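Local coordinates for class II aldolase/adducin N-terminal domain-containing protein (PDB 3M4R) that binds zinc in a class II aldolase/adducin-type domain, here the N-terminal part of a longer protein that is probably an oxidoreductase of the short-chain dehydrogenase/reductase family, at residues H120-Y125 with E171-F176; K126-S131 with G189-G194; K151-V156 with S209-F214. One frame throughout, in Å; residues are numbered along the deposited sequence.

The six segments follow one another as 120-125, 126-131, 151-156, 171-176, 189-194 and 209-214, so the three contacts open in turn and close in the same order: each crosses both others. Interaction 1 closes a loop of 45 intervening residues, tying the turn after helix 117-121 to the end of helix 166-175. Interaction 2 spans 57 residues and joins two neighbouring strands at the middle of the sheet. It touches interaction 1 where Tyr125 and Phe176 pack on Phe193. Interaction 3, bridging 52 residues, joins helices 146-153 and 197-215 at the periphery; its nearest atoms lie about 5 Å from those of interaction 2, without touching.

Interaction 1: residues H120-Y125 with E171-F176; sequences HAFLPY and EVMNCF
Phe122 and Met173 mark the nearest backbone approach, their CA atoms 5.3 Å apart, where the chain leaving helix 117-121 passes the C-terminal end of helix 166-175. No hydrogen bond crosses between the two segments; side chains make the contact. Met173, a selenomethionine, has CG anti to the backbone N (chi1 -174°), which carries its selenium out over one face of the Phe122 ring. SE lies 4.0 Å from the Phe122 ring centroid and 17° off the normal, the geometry of a Met-aromatic contact. Leu123 wedges one methyl between two partners: CD2 lies 4.0 Å from Val172 CG1 and 3.5 Å from Phe176 CD1.

Phe176, the first residue beyond the helix, is approached from several directions. Over one face of its ring sits Pro124, with CD 4.1 Å from the Phe176 centroid, a CH-pi contact displaced toward the rim. Tyr125 meets the far end of the same ring, Tyr125 CE2 lying 3.6 Å from Phe176 CZ; the planes stand at 84°, yet the two rings meet through their outer atoms without stacking. Cutting Phe176 back to an alanine is likely to leave Pro124 CD and Leu123 CD2 without their aromatic partner and to open a gap beside the Tyr125 ring.

Pro124 centres an inverse gamma turn, in which Tyr125 N makes a weak bond to Leu123 O. Lys44 NZ grips the carbonyl oxygens of His120, Leu123 and Tyr125, pinning this connection to strand 40-48. Phe193 meets Phe176 edge-to-face, while Val172 and Leu123 both rest on Ile183. The contact is thus helix-end packing against one face of the central sheet of a class II aldolase/adducin domain, with Val172 about 7 Å, side chain to side chain, from the zinc ligand His188.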
loop_
_atom_site.group_PDB
_atom_site.type_symbol
_atom_site.label_atom_id
_atom_site.label_comp_id
_atom_site.label_asym_id
_atom_site.label_seq_id
_atom_site.Cartn_x
_atom_site.Cartn_y
_atom_site.Cartn_z
ATOM N N HIS A 120 -3.323 -3.770 -1.966
ATOM C CA HIS A 120 -3.806 -3.539 -0.608
ATOM C C HIS A 120 -4.779 -4.632 -0.142
ATOM O O HIS A 120 -4.707 -5.167 1.017
ATOM C CB HIS A 120 -4.461 -2.172 -0.585
ATOM C CG HIS A 120 -3.477 -1.059 -0.807
ATOM N ND1 HIS A 120 -2.893 -0.382 0.249
ATOM C CD2 HIS A 120 -2.957 -0.522 -1.939
ATOM C CE1 HIS A 120 -2.047 0.520 -0.237
ATOM N NE2 HIS A 120 -2.065 0.463 -1.559
ATOM N N ALA A 121 -5.720 -4.930 -1.019
ATOM C CA ALA A 121 -6.801 -5.884 -0.679
ATOM C C ALA A 121 -6.239 -7.256 -0.411
ATOM O O ALA A 121 -6.717 -7.953 0.472
ATOM C CB ALA A 121 -7.890 -5.965 -1.827
ATOM N N PHE A 122 -5.211 -7.625 -1.171
ATOM C CA PHE A 122 -4.660 -8.969 -1.160
ATOM C C PHE A 122 -3.569 -9.201 -0.092
ATOM O O PHE A 122 -3.075 -10.301 -0.002
ATOM C CB PHE A 122 -4.052 -9.326 -2.503
ATOM C CG PHE A 122 -5.046 -9.528 -3.621
ATOM C CD1 PHE A 122 -6.397 -9.702 -3.389
ATOM C CD2 PHE A 122 -4.591 -9.596 -4.920
ATOM C CE1 PHE A 122 -7.257 -9.913 -4.451
ATOM C CE2 PHE A 122 -5.430 -9.813 -5.982
ATOM C CZ PHE A 122 -6.768 -9.964 -5.754
ATOM N N LEU A 123 -3.253 -8.211 0.717
ATOM C CA LEU A 123 -2.333 -8.409 1.850
ATOM C C LEU A 123 -3.144 -8.381 3.139
ATOM O O LEU A 123 -3.889 -7.407 3.403
ATOM C CB LEU A 123 -1.287 -7.309 1.855
ATOM C CG LEU A 123 -0.200 -7.453 0.785
ATOM C CD1 LEU A 123 0.678 -6.170 0.730
ATOM C CD2 LEU A 123 0.616 -8.678 1.068
ATOM N N PRO A 124 -3.034 -9.454 3.956
ATOM C CA PRO A 124 -3.959 -9.610 5.056
ATOM C C PRO A 124 -3.454 -8.963 6.330
ATOM O O PRO A 124 -3.278 -9.668 7.370
ATOM C CB PRO A 124 -4.003 -11.141 5.236
ATOM C CG PRO A 124 -2.634 -11.564 4.914
ATOM C CD PRO A 124 -2.263 -10.688 3.727
ATOM N N TYR A 125 -3.186 -7.673 6.238
ATOM C CA TYR A 125 -2.888 -6.835 7.366
ATOM C C TYR A 125 -3.826 -5.635 7.303
ATOM O O TYR A 125 -4.251 -5.181 6.214
ATOM C CB TYR A 125 -1.429 -6.360 7.320
ATOM C CG TYR A 125 -0.401 -7.165 8.136
ATOM C CD1 TYR A 125 -0.421 -7.142 9.530
ATOM C CD2 TYR A 125 0.626 -7.882 7.507
ATOM C CE1 TYR A 125 0.513 -7.868 10.310
ATOM C CE2 TYR A 125 1.608 -8.585 8.258
ATOM C CZ TYR A 125 1.537 -8.585 9.674
ATOM O OH TYR A 125 2.470 -9.271 10.459
ATOM N N GLU A 171 0.902 -11.886 -7.576
ATOM C CA GLU A 171 2.248 -12.306 -7.124
ATOM C C GLU A 171 2.547 -11.816 -5.728
ATOM O O GLU A 171 3.150 -12.533 -4.924
ATOM C CB GLU A 171 3.285 -11.718 -8.034
ATOM C CG GLU A 171 3.399 -12.442 -9.321
ATOM C CD GLU A 171 3.917 -13.867 -9.139
ATOM O OE1 GLU A 171 5.008 -14.068 -8.557
ATOM O OE2 GLU A 171 3.197 -14.779 -9.575
ATOM N N VAL A 172 2.137 -10.577 -5.455
ATOM C CA VAL A 172 2.280 -10.020 -4.143
ATOM C C VAL A 172 1.500 -10.885 -3.153
ATOM O O VAL A 172 2.031 -11.291 -2.110
ATOM C CB VAL A 172 1.826 -8.558 -4.117
ATOM C CG1 VAL A 172 1.600 -8.109 -2.736
ATOM C CG2 VAL A 172 2.812 -7.698 -4.865
HETATM N N MSE A 173 0.248 -11.176 -3.494
HETATM C CA MSE A 173 -0.570 -12.019 -2.670
HETATM C C MSE A 173 0.138 -13.327 -2.358
HETATM O O MSE A 173 0.177 -13.748 -1.214
HETATM C CB MSE A 173 -1.889 -12.345 -3.381
HETATM C CG MSE A 173 -2.860 -13.106 -2.519
HETATM SE SE MSE A 173 -4.572 -13.374 -3.454
HETATM C CE MSE A 173 -4.111 -14.944 -4.468
ATOM N N ASN A 174 0.661 -13.977 -3.388
ATOM C CA ASN A 174 1.243 -15.306 -3.237
ATOM C C ASN A 174 2.625 -15.319 -2.550
ATOM O O ASN A 174 2.978 -16.320 -1.951
ATOM C CB ASN A 174 1.339 -16.006 -4.587
ATOM C CG ASN A 174 -0.040 -16.278 -5.222
ATOM O OD1 ASN A 174 -1.061 -16.521 -4.528
ATOM N ND2 ASN A 174 -0.074 -16.242 -6.556
ATOM N N CYS A 175 3.378 -14.220 -2.585
ATOM C CA CYS A 175 4.703 -14.228 -1.971
ATOM C C CYS A 175 4.640 -13.769 -0.523
ATOM O O CYS A 175 5.569 -13.969 0.227
ATOM C CB CYS A 175 5.679 -13.378 -2.769
ATOM S SG CYS A 175 5.908 -14.017 -4.427
ATOM N N PHE A 176 3.528 -13.158 -0.128
ATOM C CA PHE A 176 3.398 -12.744 1.247
ATOM C C PHE A 176 3.618 -13.962 2.172
ATOM O O PHE A 176 3.070 -15.018 1.922
ATOM C CB PHE A 176 2.034 -12.105 1.514
ATOM C CG PHE A 176 1.865 -11.720 2.938
ATOM C CD1 PHE A 176 2.453 -10.560 3.423
ATOM C CD2 PHE A 176 1.206 -12.568 3.830
ATOM C CE1 PHE A 176 2.330 -10.199 4.763
ATOM C CE2 PHE A 176 1.096 -12.231 5.190
ATOM C CZ PHE A 176 1.661 -11.043 5.661
#

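Interaction 2: residues K126-S131 with G189-G194; sequences KFVMHS and GLLTFG. With ZN (zinc ion), chain B.
His130 turns its imidazole edge to Leu190, and the ring is held at both nitrogens. ND1 donates to Leu190 O over 3.0 Å with 168° at the hydrogen; the oxygen lies near the ring plane, although ND1 stands above the carbonyl plane. Ser131 N bonds the same oxygen, but from within the carbonyl plane, so two donors grip it from different directions. A chi1 of -180° swings the His130 ring away from its own backbone N, and NE2 reaches the zinc ion at 2.2 Å. Leu190 O is therefore a second-shell acceptor that, together with the metal bond, restrains the rotation of the ring. Leu191 packs beside this ring, its CD2 3.7 Å from His130 CB, and the same methyl lies 4.1 Å from Val128 CG1.

The antiparallel ladder that carries these side chains has its axes at 164°: Met129 pairs with Thr192 through bonds both ways, the shorter from Met129 N to Thr192 O at 2.8 Å. At Gly189 the backbone angles and the closeness of Ser131 O leave no room for a CB.

Glu116, His132, His188 and a water complete the zinc site. Strand 127-131 lies between strands 40-48 and 189-194; helix 117-121 packs on the face bearing Val128 and His130, while helix 197-215 covers the face of Leu190 and Thr192, where its His204 bonds both Ser131 OG and Thr192 OG1.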
loop_
_atom_site.group_PDB
_atom_site.type_symbol
_atom_site.label_atom_id
_atom_site.label_comp_id
_atom_site.label_asym_id
_atom_site.label_seq_id
_atom_site.Cartn_x
_atom_site.Cartn_y
_atom_site.Cartn_z
ATOM N N LYS A 126 -4.198 -5.133 8.473
ATOM C CA LYS A 126 -5.142 -4.025 8.546
ATOM C C LYS A 126 -4.646 -2.801 7.758
ATOM O O LYS A 126 -5.421 -2.197 6.992
ATOM C CB LYS A 126 -5.448 -3.679 10.000
ATOM C CG LYS A 126 -6.549 -2.691 10.221
ATOM C CD LYS A 126 -6.872 -2.568 11.690
ATOM C CE LYS A 126 -7.847 -1.402 11.937
ATOM N NZ LYS A 126 -9.257 -1.735 11.529
ATOM N N PHE A 127 -3.396 -2.415 7.962
ATOM C CA PHE A 127 -2.821 -1.238 7.287
ATOM C C PHE A 127 -1.783 -1.696 6.268
ATOM O O PHE A 127 -0.984 -2.566 6.541
ATOM C CB PHE A 127 -2.111 -0.282 8.302
ATOM C CG PHE A 127 -3.050 0.457 9.196
ATOM C CD1 PHE A 127 -3.595 -0.172 10.335
ATOM C CD2 PHE A 127 -3.399 1.775 8.921
ATOM C CE1 PHE A 127 -4.463 0.499 11.167
ATOM C CE2 PHE A 127 -4.305 2.455 9.768
ATOM C CZ PHE A 127 -4.824 1.815 10.879
ATOM N N VAL A 128 -1.785 -1.075 5.093
ATOM C CA VAL A 128 -0.820 -1.335 4.045
ATOM C C VAL A 128 -0.383 0.023 3.492
ATOM O O VAL A 128 -1.203 0.933 3.268
ATOM C CB VAL A 128 -1.444 -2.159 2.904
ATOM C CG1 VAL A 128 -0.447 -2.367 1.772
ATOM C CG2 VAL A 128 -1.983 -3.517 3.416
HETATM N N MSE A 129 0.916 0.137 3.229
HETATM C CA MSE A 129 1.496 1.342 2.658
HETATM C C MSE A 129 2.376 0.981 1.478
HETATM O O MSE A 129 3.193 0.060 1.546
HETATM C CB MSE A 129 2.326 2.038 3.728
HETATM C CG MSE A 129 1.443 2.557 4.842
HETATM SE SE MSE A 129 2.564 3.470 6.158
HETATM C CE MSE A 129 1.090 3.837 7.353
ATOM N N HIS A 130 2.213 1.736 0.408
ATOM C CA HIS A 130 2.908 1.528 -0.844
ATOM C C HIS A 130 3.545 2.856 -1.269
ATOM O O HIS A 130 2.830 3.837 -1.414
ATOM C CB HIS A 130 1.921 1.111 -1.926
ATOM C CG HIS A 130 2.558 0.867 -3.247
ATOM N ND1 HIS A 130 3.822 0.321 -3.369
ATOM C CD2 HIS A 130 2.131 1.133 -4.506
ATOM C CE1 HIS A 130 4.121 0.238 -4.656
ATOM N NE2 HIS A 130 3.128 0.752 -5.358
ATOM N N SER A 131 4.864 2.861 -1.503
ATOM C CA SER A 131 5.544 4.009 -2.087
ATOM C C SER A 131 6.403 3.624 -3.299
ATOM O O SER A 131 6.716 2.467 -3.530
ATOM C CB SER A 131 6.436 4.679 -1.043
ATOM O OG SER A 131 7.655 3.962 -0.887
ATOM N N GLY A 189 8.815 -0.140 -6.278
ATOM C CA GLY A 189 8.791 0.471 -4.959
ATOM C C GLY A 189 8.727 -0.548 -3.852
ATOM O O GLY A 189 9.333 -1.629 -3.935
ATOM N N LEU A 190 7.970 -0.196 -2.815
ATOM C CA LEU A 190 7.930 -0.965 -1.595
ATOM C C LEU A 190 6.521 -1.088 -1.075
ATOM O O LEU A 190 5.739 -0.131 -1.135
ATOM C CB LEU A 190 8.774 -0.271 -0.546
ATOM C CG LEU A 190 8.837 -0.885 0.864
ATOM C CD1 LEU A 190 9.491 -2.293 0.893
ATOM C CD2 LEU A 190 9.698 0.064 1.710
ATOM N N LEU A 191 6.230 -2.255 -0.503
ATOM C CA LEU A 191 5.075 -2.452 0.317
ATOM C C LEU A 191 5.462 -2.807 1.737
ATOM O O LEU A 191 6.281 -3.714 1.978
ATOM C CB LEU A 191 4.245 -3.577 -0.236
ATOM C CG LEU A 191 3.528 -3.295 -1.558
ATOM C CD1 LEU A 191 3.295 -4.637 -2.232
ATOM C CD2 LEU A 191 2.189 -2.524 -1.299
ATOM N N THR A 192 4.868 -2.088 2.677
ATOM C CA THR A 192 4.867 -2.486 4.091
ATOM C C THR A 192 3.455 -2.526 4.650
ATOM O O THR A 192 2.505 -2.016 4.045
ATOM C CB THR A 192 5.799 -1.619 4.912
ATOM O OG1 THR A 192 5.398 -0.237 4.892
ATOM C CG2 THR A 192 7.270 -1.809 4.430
ATOM N N PHE A 193 3.333 -3.121 5.832
ATOM C CA PHE A 193 2.045 -3.422 6.387
ATOM C C PHE A 193 2.146 -3.745 7.884
ATOM O O PHE A 193 3.238 -4.002 8.415
ATOM C CB PHE A 193 1.481 -4.633 5.643
ATOM C CG PHE A 193 2.550 -5.541 5.107
ATOM C CD1 PHE A 193 3.282 -6.344 5.953
ATOM C CD2 PHE A 193 2.847 -5.543 3.762
ATOM C CE1 PHE A 193 4.343 -7.181 5.455
ATOM C CE2 PHE A 193 3.865 -6.332 3.254
ATOM C CZ PHE A 193 4.630 -7.168 4.101
ATOM N N GLY A 194 1.007 -3.755 8.548
ATOM C CA GLY A 194 0.979 -4.111 9.969
ATOM C C GLY A 194 -0.395 -3.947 10.549
ATOM O O GLY A 194 -1.348 -3.581 9.835
HETATM ZN ZN ZN B . 2.938 1.457 -7.435
HETATM O O HOH W 1 2.732 1.985 -9.377
#

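Interaction 3: residues K151-V156 with S209-F214; sequences KILGNV and SRAENF
Ile152, Leu153 and Gly154 bring the C-terminal end of helix 146-153 against the flank of helix 197-215, a helix-to-helix packing at the edge of the domain, away from the zinc site. Leu153 and Arg210 have the closest CA atoms, 5.7 Å apart, and the two segments together bury 306 Å². The contact rests on how the side chains fit.

Three side chains of helix 197-215 do most of the touching. Phe214 receives Ile152 over its ring: CD1 of Ile152 is 3.9 Å from the Phe214 centroid and 12° off the normal, a well-centred CH-pi contact. The other branch, Ile152 CG2, comes alongside at 3.9 Å from Phe214 CB, so both ends of the isoleucine lie against the phenylalanine. Leu153 sends CD2 toward the helix backbone, 3.7 Å from Ala211 CB and 3.5 Å from Ala211 N; this small residue lets the leucine come close.

Arg210 folds back at chi3 (82°), laying its guanidinium over the end of helix 146-153. Leu153 O stands 3.3 Å above the guanidinium plane, not over its centre but toward its margin, and Gly154 CA is on that face too, 3.7 Å from Arg210 NH2. The positive group near the carbonyl end of a helix is likely to be electrostatically favourable.

Helix 134-140 packs against both partners, with Ile139 touching Ile152 and Phe214, and Ile136 touching Leu153 and Ala211. Gly154, the first residue past the helix, has a positive phi of 117° and backbone angles that crowd any CB, and an inverse gamma turn centred on Asn155 follows. A helix followed by a glycine and a short turn into strand 156-159 is one of the helix-to-strand connections of this alpha/beta domain, here packed against its C-terminal helix.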
loop_
_atom_site.group_PDB
_atom_site.type_symbol
_atom_site.label_atom_id
_atom_site.label_comp_id
_atom_site.label_asym_id
_atom_site.label_seq_id
_atom_site.Cartn_x
_atom_site.Cartn_y
_atom_site.Cartn_z
ATOM N N LYS A 151 19.198 -9.145 2.161
ATOM C CA LYS A 151 20.094 -9.123 3.313
ATOM C C LYS A 151 20.391 -7.661 3.709
ATOM O O LYS A 151 20.598 -7.375 4.887
ATOM C CB LYS A 151 21.396 -9.949 3.098
ATOM C CG LYS A 151 21.162 -11.439 2.687
ATOM C CD LYS A 151 22.294 -12.497 3.030
ATOM C CE LYS A 151 23.595 -11.936 3.433
ATOM N NZ LYS A 151 24.799 -12.926 3.633
ATOM N N ILE A 152 20.374 -6.746 2.741
ATOM C CA ILE A 152 20.659 -5.336 3.006
ATOM C C ILE A 152 19.473 -4.701 3.732
ATOM O O ILE A 152 19.637 -3.985 4.716
ATOM C CB ILE A 152 20.922 -4.545 1.688
ATOM C CG1 ILE A 152 22.237 -5.008 1.033
ATOM C CG2 ILE A 152 21.018 -3.049 1.954
ATOM C CD1 ILE A 152 22.381 -4.651 -0.446
ATOM N N LEU A 153 18.284 -5.030 3.262
ATOM C CA LEU A 153 17.066 -4.340 3.641
ATOM C C LEU A 153 16.350 -4.934 4.858
ATOM O O LEU A 153 15.550 -4.250 5.491
ATOM C CB LEU A 153 16.132 -4.304 2.434
ATOM C CG LEU A 153 16.639 -3.513 1.226
ATOM C CD1 LEU A 153 15.578 -3.451 0.139
ATOM C CD2 LEU A 153 17.141 -2.088 1.574
ATOM N N GLY A 154 16.596 -6.203 5.161
ATOM C CA GLY A 154 16.030 -6.816 6.360
ATOM C C GLY A 154 15.079 -7.962 6.110
ATOM O O GLY A 154 15.293 -8.728 5.182
ATOM N N ASN A 155 14.028 -8.096 6.940
ATOM C CA ASN A 155 13.142 -9.242 6.800
ATOM C C ASN A 155 12.117 -8.931 5.731
ATOM O O ASN A 155 10.965 -8.566 6.025
ATOM C CB ASN A 155 12.441 -9.629 8.104
ATOM C CG ASN A 155 11.769 -10.974 7.999
ATOM O OD1 ASN A 155 12.024 -11.732 7.046
ATOM N ND2 ASN A 155 10.931 -11.301 8.982
ATOM N N VAL A 156 12.553 -9.057 4.482
ATOM C CA VAL A 156 11.721 -8.695 3.348
ATOM C C VAL A 156 11.711 -9.799 2.330
ATOM O O VAL A 156 12.540 -10.657 2.358
ATOM C CB VAL A 156 12.209 -7.420 2.671
ATOM C CG1 VAL A 156 12.116 -6.263 3.639
ATOM C CG2 VAL A 156 13.661 -7.603 2.136
ATOM N N SER A 209 15.399 3.568 4.627
ATOM C CA SER A 209 16.567 4.232 5.185
ATOM C C SER A 209 17.777 3.307 5.089
ATOM O O SER A 209 18.880 3.777 4.858
ATOM C CB SER A 209 16.308 4.764 6.608
ATOM O OG SER A 209 16.344 3.751 7.599
ATOM N N ARG A 210 17.551 2.000 5.200
ATOM C CA ARG A 210 18.581 1.002 4.928
ATOM C C ARG A 210 19.028 0.990 3.462
ATOM O O ARG A 210 20.235 0.871 3.172
ATOM C CB ARG A 210 18.165 -0.398 5.397
ATOM C CG ARG A 210 18.011 -0.479 6.913
ATOM C CD ARG A 210 17.362 -1.773 7.402
ATOM N NE ARG A 210 18.350 -2.844 7.489
ATOM C CZ ARG A 210 18.181 -3.987 8.153
ATOM N NH1 ARG A 210 19.143 -4.898 8.155
ATOM N NH2 ARG A 210 17.045 -4.238 8.802
ATOM N N ALA A 211 18.082 1.144 2.554
ATOM C CA ALA A 211 18.384 1.293 1.137
ATOM C C ALA A 211 19.228 2.542 0.909
ATOM O O ALA A 211 20.229 2.496 0.202
ATOM C CB ALA A 211 17.084 1.398 0.311
ATOM N N GLU A 212 18.783 3.654 1.481
ATOM C CA GLU A 212 19.467 4.933 1.315
ATOM C C GLU A 212 20.886 4.883 1.911
ATOM O O GLU A 212 21.850 5.201 1.226
ATOM C CB GLU A 212 18.658 6.067 1.947
ATOM C CG GLU A 212 18.927 7.430 1.312
ATOM C CD GLU A 212 18.333 8.565 2.122
ATOM O OE1 GLU A 212 19.115 9.448 2.529
ATOM O OE2 GLU A 212 17.104 8.557 2.371
ATOM N N ASN A 213 20.989 4.446 3.167
ATOM C CA ASN A 213 22.286 4.179 3.826
ATOM C C ASN A 213 23.257 3.471 2.906
ATOM O O ASN A 213 24.424 3.842 2.831
ATOM C CB ASN A 213 22.117 3.251 5.041
ATOM C CG ASN A 213 21.751 3.983 6.324
ATOM O OD1 ASN A 213 22.053 5.165 6.486
ATOM N ND2 ASN A 213 21.122 3.261 7.266
ATOM N N PHE A 214 22.768 2.429 2.235
ATOM C CA PHE A 214 23.598 1.583 1.382
ATOM C C PHE A 214 24.059 2.257 0.091
ATOM O O PHE A 214 25.206 2.076 -0.323
ATOM C CB PHE A 214 22.894 0.264 1.048
ATOM C CG PHE A 214 23.651 -0.582 0.060
ATOM C CD1 PHE A 214 24.647 -1.449 0.492
ATOM C CD2 PHE A 214 23.400 -0.479 -1.300
ATOM C CE1 PHE A 214 25.380 -2.213 -0.431
ATOM C CE2 PHE A 214 24.112 -1.237 -2.218
ATOM C CZ PHE A 214 25.100 -2.104 -1.786
#